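Local coordinates for glycoside hydrolase family protein (Novosphingobium sp. PP1Y, PDB 6Q2F) that probably catalyses the hydrolysis of alpha-L-rhamnosidic bonds, releasing L-rhamnose from glycosides, at residues A[594-599]-A[633-638]; A[624-629]-A[670-675]; A[663-668]-A[959-964]. All blocks are in the same frame, centred on the assembly; numbering follows the deposited sequence.

Contact 1 of 3, residues A[594-599]-A[633-638]; sequences DDMAMR and AHLYGQ
The turn that carries M596 and R599 lies across from L635 and Q638, near the end of helix 620-636; the closest alpha carbons, those of R599 and A633, are 8.8 Å apart. Both pieces belong to the eight-stranded parallel barrel of the (beta/alpha)8 type: the turn comes from the loop after strand 579-582, and the helix follows the next strand, 604-610. Residues 595-598 have helical backbone angles without regular helical bonds. D594 opens this turn as an Asx motif, its OD2 taking the A597 N-H at 2.8 Å with an angle of 161° and the M596 N-H more weakly. On the helix side, G637 leaves helical geometry with positive phi, and Q638 turns back toward the loop.

Across the interface the grip is apolar. M596, a selenomethionine here, is bent at its last torsion (chi3 62°), which swings CE to within 3.7 Å of L635 CD1; the two side chains pass at a slant. M596 also leans on S631 and V632 of the same helix. The amide of Q638 comes up beside the loop backbone, NE2 lying 3.8 Å from R599 O, but it spends its hydrogen bond on the carbonyl of A602, further along the loop.

R599 folds back over its own turn, its NH1 forming a salt bridge with D625 on helix 620-636. Its NE donates to D595 O at 2.8 Å, with the oxygen 21° out of the guanidinium plane.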
loop_
_atom_site.group_PDB
_atom_site.type_symbol
_atom_site.label_atom_id
_atom_site.label_comp_id
_atom_site.label_asym_id
_atom_site.label_seq_id
_atom_site.Cartn_x
_atom_site.Cartn_y
_atom_site.Cartn_z
ATOM N N ASP A 594 1.470 -7.306 9.684
ATOM C CA ASP A 594 1.285 -8.079 8.473
ATOM C C ASP A 594 0.156 -7.460 7.658
ATOM O O ASP A 594 -0.952 -7.299 8.170
ATOM C CB ASP A 594 0.960 -9.531 8.799
ATOM C CG ASP A 594 0.702 -10.334 7.541
ATOM O OD1 ASP A 594 1.690 -10.671 6.875
ATOM O OD2 ASP A 594 -0.469 -10.572 7.213
ATOM N N ASP A 595 0.421 -7.153 6.386
ATOM C CA ASP A 595 -0.568 -6.387 5.628
ATOM C C ASP A 595 -1.723 -7.226 5.087
ATOM O O ASP A 595 -2.665 -6.649 4.536
ATOM C CB ASP A 595 0.094 -5.572 4.491
ATOM C CG ASP A 595 1.095 -6.356 3.660
ATOM O OD1 ASP A 595 1.354 -7.546 3.943
ATOM O OD2 ASP A 595 1.648 -5.749 2.716
HETATM N N MSE A 596 -1.705 -8.545 5.246
HETATM C CA MSE A 596 -2.938 -9.318 5.054
HETATM C C MSE A 596 -3.756 -9.324 6.335
HETATM O O MSE A 596 -4.958 -9.095 6.320
HETATM C CB MSE A 596 -2.651 -10.758 4.592
HETATM C CG MSE A 596 -2.172 -10.789 3.139
HETATM SE SE MSE A 596 -2.091 -12.624 2.452
HETATM C CE MSE A 596 -3.935 -13.111 2.581
ATOM N N ALA A 597 -3.088 -9.588 7.453
ATOM C CA ALA A 597 -3.806 -9.653 8.721
ATOM C C ALA A 597 -4.463 -8.316 9.026
ATOM O O ALA A 597 -5.610 -8.257 9.473
ATOM C CB ALA A 597 -2.840 -10.063 9.837
HETATM N N MSE A 598 -3.765 -7.236 8.732
HETATM C CA MSE A 598 -4.261 -5.882 9.002
HETATM C C MSE A 598 -5.557 -5.586 8.242
HETATM O O MSE A 598 -6.325 -4.725 8.651
HETATM C CB MSE A 598 -3.192 -4.862 8.643
HETATM C CG MSE A 598 -2.026 -4.846 9.610
HETATM SE SE MSE A 598 -0.475 -4.047 8.762
HETATM C CE MSE A 598 -1.141 -2.185 8.825
ATOM N N ARG A 599 -5.810 -6.322 7.156
ATOM C CA ARG A 599 -6.996 -6.071 6.348
ATOM C C ARG A 599 -8.028 -7.186 6.435
ATOM O O ARG A 599 -9.106 -7.061 5.852
ATOM C CB ARG A 599 -6.591 -5.825 4.889
ATOM C CG ARG A 599 -5.864 -4.510 4.655
ATOM C CD ARG A 599 -5.440 -4.265 3.170
ATOM N NE ARG A 599 -4.251 -5.030 2.848
ATOM C CZ ARG A 599 -3.397 -4.733 1.881
ATOM N NH1 ARG A 599 -3.594 -3.671 1.114
ATOM N NH2 ARG A 599 -2.341 -5.501 1.686
ATOM N N ALA A 633 -9.234 -10.560 0.209
ATOM C CA ALA A 633 -10.627 -10.657 -0.212
ATOM C C ALA A 633 -10.964 -12.047 -0.743
ATOM O O ALA A 633 -12.095 -12.510 -0.591
ATOM C CB ALA A 633 -10.929 -9.597 -1.266
ATOM N N HIS A 634 -10.011 -12.709 -1.403
ATOM C CA HIS A 634 -10.269 -14.056 -1.903
ATOM C C HIS A 634 -10.343 -15.053 -0.750
ATOM O O HIS A 634 -11.261 -15.879 -0.686
ATOM C CB HIS A 634 -9.179 -14.482 -2.902
ATOM C CG HIS A 634 -9.017 -13.561 -4.070
ATOM N ND1 HIS A 634 -7.888 -13.572 -4.863
ATOM C CD2 HIS A 634 -9.827 -12.602 -4.584
ATOM C CE1 HIS A 634 -8.004 -12.659 -5.812
ATOM N NE2 HIS A 634 -9.177 -12.063 -5.671
ATOM N N LEU A 635 -9.385 -14.981 0.169
ATOM C CA LEU A 635 -9.316 -15.949 1.254
ATOM C C LEU A 635 -10.397 -15.713 2.303
ATOM O O LEU A 635 -11.081 -16.661 2.699
ATOM C CB LEU A 635 -7.922 -15.918 1.879
ATOM C CG LEU A 635 -6.978 -16.668 0.942
ATOM C CD1 LEU A 635 -5.622 -16.049 0.974
ATOM C CD2 LEU A 635 -6.896 -18.138 1.364
ATOM N N TYR A 636 -10.605 -14.464 2.734
ATOM C CA TYR A 636 -11.541 -14.223 3.828
ATOM C C TYR A 636 -12.952 -13.923 3.348
ATOM O O TYR A 636 -13.836 -13.707 4.180
ATOM C CB TYR A 636 -11.017 -13.099 4.743
ATOM C CG TYR A 636 -9.782 -13.546 5.495
ATOM C CD1 TYR A 636 -8.526 -13.470 4.902
ATOM C CD2 TYR A 636 -9.875 -14.085 6.794
ATOM C CE1 TYR A 636 -7.397 -13.902 5.573
ATOM C CE2 TYR A 636 -8.741 -14.542 7.469
ATOM C CZ TYR A 636 -7.511 -14.441 6.860
ATOM O OH TYR A 636 -6.379 -14.867 7.499
ATOM N N GLY A 637 -13.187 -13.924 2.035
ATOM C CA GLY A 637 -14.535 -13.885 1.506
ATOM C C GLY A 637 -15.164 -12.517 1.368
ATOM O O GLY A 637 -16.363 -12.432 1.087
ATOM N N GLN A 638 -14.404 -11.450 1.504
ATOM C CA GLN A 638 -14.929 -10.121 1.290
ATOM C C GLN A 638 -15.312 -9.942 -0.172
ATOM O O GLN A 638 -16.269 -9.301 -0.471
ATOM C CB GLN A 638 -13.964 -9.048 1.738
ATOM C CG GLN A 638 -13.698 -9.031 3.212
ATOM C CD GLN A 638 -12.475 -9.805 3.591
ATOM O OE1 GLN A 638 -12.066 -10.710 2.899
ATOM N NE2 GLN A 638 -11.876 -9.431 4.665
#

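Contact 2 of 3, residues A[624-629]-A[670-675]; sequences ADMKGA and TGVNRP
M626 and K627, on helix 620-636, pack against T670, at the C-terminal end of the neighbouring helix 657-670 of the (beta/alpha)8 barrel, just before G671. That helix closes in a Schellman motif: G671 takes positive phi, where a side chain would jam against the preceding carbonyl oxygen, and the chain turns off through V672 toward strand 674-677.

T670 carries most of the contact from its side. Its methyl CG2 stands anti to the backbone N, a setting that aims it at the other helix, where it sits 3.8 Å from M626 CB and 3.9 Å from K627 N. The same torsion (chi1 -49°) sends the hydroxyl the other way, into a hydrogen bond with L666 O one turn back, leaving the methyl to do the packing.

M626, a selenomethionine, runs straight through chi2 and bends at chi3 (-71°). Its SE meets V672 CG2 at 3.9 Å, the valine methyl lying against the middle of the chain rather than its end. E667, A607 and L609 also touch this side chain, which places it between the helix pair and strand 604-610.

K627 leaves the helix beside T670. Bent at chi2 (63°) and extended beyond, it carries CD past the T670 carbonyl oxygen at 3.9 Å and makes a cation-pi contact with Y762. The ammonium lies near the C-terminal end of helix 657-670, whose dipole would probably favour a positive charge. One water joins the K627 ammonium to the T670 carbonyl: it accepts from K627 NZ at 2.8 Å and donates to T670 O at 3.0 Å.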
loop_
_atom_site.group_PDB
_atom_site.type_symbol
_atom_site.label_atom_id
_atom_site.label_comp_id
_atom_site.label_asym_id
_atom_site.label_seq_id
_atom_site.Cartn_x
_atom_site.Cartn_y
_atom_site.Cartn_z
ATOM N N ALA A 624 2.594 -5.227 -4.792
ATOM C CA ALA A 624 2.462 -6.079 -3.607
ATOM C C ALA A 624 1.281 -5.654 -2.743
ATOM O O ALA A 624 0.526 -6.502 -2.256
ATOM C CB ALA A 624 3.758 -6.047 -2.794
ATOM N N ASP A 625 1.093 -4.339 -2.574
ATOM C CA ASP A 625 -0.016 -3.828 -1.770
ATOM C C ASP A 625 -1.354 -4.328 -2.305
ATOM O O ASP A 625 -2.206 -4.816 -1.544
ATOM C CB ASP A 625 0.032 -2.294 -1.756
ATOM C CG ASP A 625 -0.995 -1.674 -0.817
ATOM O OD1 ASP A 625 -1.333 -2.302 0.208
ATOM O OD2 ASP A 625 -1.477 -0.555 -1.133
HETATM N N MSE A 626 -1.550 -4.230 -3.619
HETATM C CA MSE A 626 -2.791 -4.659 -4.249
HETATM C C MSE A 626 -2.946 -6.175 -4.248
HETATM O O MSE A 626 -4.049 -6.702 -4.099
HETATM C CB MSE A 626 -2.868 -4.150 -5.696
HETATM C CG MSE A 626 -3.182 -2.670 -5.864
HETATM SE SE MSE A 626 -3.279 -2.241 -7.813
HETATM C CE MSE A 626 -1.393 -2.378 -8.271
ATOM N N LYS A 627 -1.840 -6.879 -4.474
ATOM C CA LYS A 627 -1.919 -8.332 -4.513
ATOM C C LYS A 627 -2.238 -8.869 -3.124
ATOM O O LYS A 627 -3.045 -9.793 -2.971
ATOM C CB LYS A 627 -0.611 -8.922 -5.052
ATOM C CG LYS A 627 -0.706 -10.409 -5.444
ATOM C CD LYS A 627 -1.695 -10.649 -6.578
ATOM C CE LYS A 627 -1.712 -12.148 -7.003
ATOM N NZ LYS A 627 -2.746 -12.380 -8.056
ATOM N N GLY A 628 -1.657 -8.252 -2.092
ATOM C CA GLY A 628 -2.027 -8.606 -0.731
ATOM C C GLY A 628 -3.490 -8.347 -0.456
ATOM O O GLY A 628 -4.187 -9.188 0.111
ATOM N N ALA A 629 -3.978 -7.173 -0.847
ATOM C CA ALA A 629 -5.379 -6.865 -0.585
ATOM C C ALA A 629 -6.295 -7.816 -1.349
ATOM O O ALA A 629 -7.318 -8.260 -0.821
ATOM C CB ALA A 629 -5.680 -5.408 -0.950
ATOM N N THR A 670 -4.534 -7.079 -11.366
ATOM C CA THR A 670 -3.922 -7.477 -10.106
ATOM C C THR A 670 -4.944 -7.939 -9.076
ATOM O O THR A 670 -4.556 -8.544 -8.070
ATOM C CB THR A 670 -3.094 -6.326 -9.546
ATOM O OG1 THR A 670 -2.247 -5.823 -10.584
ATOM C CG2 THR A 670 -2.191 -6.805 -8.364
ATOM N N GLY A 671 -6.236 -7.696 -9.302
ATOM C CA GLY A 671 -7.278 -8.154 -8.391
ATOM C C GLY A 671 -8.189 -7.061 -7.868
ATOM O O GLY A 671 -9.146 -7.362 -7.144
ATOM N N VAL A 672 -7.938 -5.793 -8.183
ATOM C CA VAL A 672 -8.854 -4.735 -7.787
ATOM C C VAL A 672 -10.152 -4.863 -8.570
ATOM O O VAL A 672 -10.150 -5.124 -9.783
ATOM C CB VAL A 672 -8.201 -3.366 -8.015
ATOM C CG1 VAL A 672 -9.204 -2.237 -7.736
ATOM C CG2 VAL A 672 -6.950 -3.245 -7.141
ATOM N N ASN A 673 -11.282 -4.699 -7.872
ATOM C CA ASN A 673 -12.566 -4.626 -8.559
ATOM C C ASN A 673 -13.467 -3.537 -7.988
ATOM O O ASN A 673 -14.671 -3.551 -8.251
ATOM C CB ASN A 673 -13.276 -6.005 -8.513
ATOM C CG ASN A 673 -13.451 -6.522 -7.103
ATOM O OD1 ASN A 673 -13.537 -5.752 -6.146
ATOM N ND2 ASN A 673 -13.523 -7.836 -6.964
ATOM N N ARG A 674 -12.940 -2.627 -7.178
ATOM C CA ARG A 674 -13.664 -1.414 -6.789
ATOM C C ARG A 674 -12.668 -0.271 -6.741
ATOM O O ARG A 674 -12.100 0.036 -5.682
ATOM C CB ARG A 674 -14.368 -1.562 -5.436
ATOM C CG ARG A 674 -14.968 -0.246 -4.945
ATOM C CD ARG A 674 -15.980 -0.440 -3.857
ATOM N NE ARG A 674 -17.182 -1.118 -4.336
ATOM C CZ ARG A 674 -18.207 -1.452 -3.559
ATOM N NH1 ARG A 674 -18.179 -1.171 -2.258
ATOM N NH2 ARG A 674 -19.253 -2.069 -4.078
ATOM N N PRO A 675 -12.383 0.352 -7.880
ATOM C CA PRO A 675 -11.480 1.502 -7.855
ATOM C C PRO A 675 -12.092 2.628 -7.031
ATOM O O PRO A 675 -13.306 2.855 -7.049
ATOM C CB PRO A 675 -11.338 1.871 -9.336
ATOM C CG PRO A 675 -11.603 0.530 -10.074
ATOM C CD PRO A 675 -12.732 -0.051 -9.256
HETATM O O HOH W 1 -5.275 -11.341 -7.462
#

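Contact 3 of 3, residues A[663-668]-A[959-964]; sequences FIDLEF and DEAVFV
D665 lays its carboxylate against the methyl of A961, OD2 coming within 3.6 Å of A961 CB and CG within 3.8 Å. CG is placed beside the backbone N (chi1 -67°), and from there the acid reaches off helix 657-670 to the beginning of strand 961-967. No direct hydrogen bond crosses. D665 OD2 and D959 O are two acceptors 3.7 Å apart, and they are reconciled by shared donors: a water gives one proton to D959 O at 2.8 Å and another to D665 OD2, while K661, one turn earlier on the helix, reaches both oxygens, as a salt bridge to the acid and a hydrogen bond to the carbonyl. The other carboxylate oxygen, OD1, is held by the hydroxyl of Y717 on helix 712-726. With an alanine in place of D665, K661 would probably be left without its carboxylate mate and Y717 without its acceptor, and a gap would open over A961. D959 itself turns its acid to R614, which probably eases the presence of two aspartates here. The arrangement is consistent with a seam between domains, an outer helix of the (beta/alpha)8 barrel against an antiparallel beta-sheet.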
loop_
_atom_site.group_PDB
_atom_site.type_symbol
_atom_site.label_atom_id
_atom_site.label_comp_id
_atom_site.label_asym_id
_atom_site.label_seq_id
_atom_site.Cartn_x
_atom_site.Cartn_y
_atom_site.Cartn_z
ATOM N N PHE A 663 -3.509 2.332 -16.362
ATOM C CA PHE A 663 -3.381 2.262 -14.900
ATOM C C PHE A 663 -4.504 1.410 -14.302
ATOM O O PHE A 663 -4.242 0.467 -13.551
ATOM C CB PHE A 663 -3.366 3.668 -14.278
ATOM C CG PHE A 663 -2.298 4.564 -14.828
ATOM C CD1 PHE A 663 -1.011 4.081 -15.000
ATOM C CD2 PHE A 663 -2.577 5.879 -15.180
ATOM C CE1 PHE A 663 -0.015 4.886 -15.535
ATOM C CE2 PHE A 663 -1.583 6.701 -15.713
ATOM C CZ PHE A 663 -0.299 6.204 -15.896
ATOM N N ILE A 664 -5.759 1.691 -14.683
ATOM C CA ILE A 664 -6.912 0.972 -14.138
ATOM C C ILE A 664 -6.911 -0.475 -14.595
ATOM O O ILE A 664 -7.385 -1.358 -13.876
ATOM C CB ILE A 664 -8.226 1.684 -14.526
ATOM C CG1 ILE A 664 -9.283 1.468 -13.442
ATOM C CG2 ILE A 664 -8.730 1.283 -15.921
ATOM C CD1 ILE A 664 -9.027 2.326 -12.194
ATOM N N ASP A 665 -6.419 -0.737 -15.812
ATOM C CA ASP A 665 -6.283 -2.113 -16.279
ATOM C C ASP A 665 -5.257 -2.865 -15.440
ATOM O O ASP A 665 -5.439 -4.047 -15.134
ATOM C CB ASP A 665 -5.916 -2.132 -17.774
ATOM C CG ASP A 665 -7.052 -1.609 -18.672
ATOM O OD1 ASP A 665 -8.190 -1.417 -18.189
ATOM O OD2 ASP A 665 -6.816 -1.389 -19.880
ATOM N N LEU A 666 -4.191 -2.188 -15.018
ATOM C CA LEU A 666 -3.221 -2.834 -14.147
ATOM C C LEU A 666 -3.834 -3.146 -12.781
ATOM O O LEU A 666 -3.609 -4.224 -12.226
ATOM C CB LEU A 666 -1.976 -1.951 -14.019
ATOM C CG LEU A 666 -0.958 -2.479 -12.999
ATOM C CD1 LEU A 666 -0.390 -3.862 -13.452
ATOM C CD2 LEU A 666 0.177 -1.474 -12.777
ATOM N N GLU A 667 -4.637 -2.226 -12.235
ATOM C CA GLU A 667 -5.346 -2.518 -10.994
ATOM C C GLU A 667 -6.293 -3.696 -11.174
ATOM O O GLU A 667 -6.377 -4.587 -10.314
ATOM C CB GLU A 667 -6.130 -1.295 -10.543
ATOM C CG GLU A 667 -5.266 -0.116 -10.165
ATOM C CD GLU A 667 -6.106 1.070 -9.774
ATOM O OE1 GLU A 667 -7.190 0.865 -9.193
ATOM O OE2 GLU A 667 -5.681 2.199 -10.064
ATOM N N PHE A 668 -7.034 -3.699 -12.284
ATOM C CA PHE A 668 -7.980 -4.775 -12.544
ATOM C C PHE A 668 -7.275 -6.132 -12.603
ATOM O O PHE A 668 -7.696 -7.084 -11.942
ATOM C CB PHE A 668 -8.729 -4.486 -13.840
ATOM C CG PHE A 668 -9.811 -3.435 -13.697
ATOM C CD1 PHE A 668 -10.578 -3.364 -12.545
ATOM C CD2 PHE A 668 -10.070 -2.541 -14.722
ATOM C CE1 PHE A 668 -11.579 -2.431 -12.412
ATOM C CE2 PHE A 668 -11.062 -1.577 -14.591
ATOM C CZ PHE A 668 -11.823 -1.529 -13.435
ATOM N N ASP A 959 -2.438 -2.170 -25.371
ATOM C CA ASP A 959 -3.120 -1.864 -24.111
ATOM C C ASP A 959 -4.584 -2.303 -24.107
ATOM O O ASP A 959 -5.360 -1.864 -23.253
ATOM C CB ASP A 959 -3.038 -0.371 -23.761
ATOM C CG ASP A 959 -1.621 0.105 -23.530
ATOM O OD1 ASP A 959 -0.775 -0.691 -23.076
ATOM O OD2 ASP A 959 -1.359 1.302 -23.791
ATOM N N GLU A 960 -5.010 -3.150 -25.038
ATOM C CA GLU A 960 -6.386 -3.610 -24.976
ATOM C C GLU A 960 -6.593 -4.517 -23.767
ATOM O O GLU A 960 -5.738 -5.340 -23.419
ATOM C CB GLU A 960 -6.803 -4.357 -26.241
ATOM C CG GLU A 960 -8.294 -4.728 -26.202
ATOM C CD GLU A 960 -8.783 -5.366 -27.486
ATOM O OE1 GLU A 960 -8.002 -5.400 -28.454
ATOM O OE2 GLU A 960 -9.939 -5.838 -27.512
ATOM N N ALA A 961 -7.737 -4.341 -23.126
ATOM C CA ALA A 961 -8.235 -5.205 -22.080
ATOM C C ALA A 961 -9.551 -5.789 -22.556
ATOM O O ALA A 961 -10.371 -5.076 -23.129
ATOM C CB ALA A 961 -8.439 -4.421 -20.773
ATOM N N VAL A 962 -9.772 -7.078 -22.306
ATOM C CA VAL A 962 -10.981 -7.707 -22.810
ATOM C C VAL A 962 -11.344 -8.882 -21.927
ATOM O O VAL A 962 -10.485 -9.500 -21.293
ATOM C CB VAL A 962 -10.812 -8.141 -24.286
ATOM C CG1 VAL A 962 -9.941 -9.396 -24.388
ATOM C CG2 VAL A 962 -12.172 -8.335 -24.955
ATOM N N PHE A 963 -12.631 -9.189 -21.888
ATOM C CA PHE A 963 -13.114 -10.345 -21.165
ATOM C C PHE A 963 -13.419 -11.453 -22.163
ATOM O O PHE A 963 -14.102 -11.221 -23.169
ATOM C CB PHE A 963 -14.344 -9.962 -20.341
ATOM C CG PHE A 963 -14.039 -9.009 -19.210
ATOM C CD1 PHE A 963 -14.009 -7.635 -19.423
ATOM C CD2 PHE A 963 -13.769 -9.494 -17.941
ATOM C CE1 PHE A 963 -13.719 -6.754 -18.379
ATOM C CE2 PHE A 963 -13.484 -8.629 -16.881
ATOM C CZ PHE A 963 -13.462 -7.260 -17.096
ATOM N N VAL A 964 -12.862 -12.630 -21.918
ATOM C CA VAL A 964 -13.203 -13.832 -22.673
ATOM C C VAL A 964 -14.108 -14.640 -21.756
ATOM O O VAL A 964 -13.684 -15.132 -20.705
ATOM C CB VAL A 964 -11.962 -14.610 -23.127
ATOM C CG1 VAL A 964 -12.348 -15.735 -24.118
ATOM C CG2 VAL A 964 -10.979 -13.667 -23.809
HETATM O O HOH W 2 -4.436 -1.276 -20.689
#

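Overall arrangement
The three contacts follow one another through the helices and loops around the barrel, and contact 3 leads to the neighbouring sheet. Contacts 1 and 2, centres 11 Å apart, share helix 620-636 and touch there, M596 CG lying by G628 O; contact 2 leads on to contact 3, 13 Å away, because helix 657-670 supplies 663-668 and leads into 670-675, with V672 N probably bonded to E667 O. Contacts 1 and 3, 23 Å apart, do not touch. Along the chain contact 2 interleaves with both. Together they tie the helices and loops between strands 579-582 and 674-677 to the sheet holding 961-967; E583, E586 and E644 of the sodium site lie on or just after strands of that region.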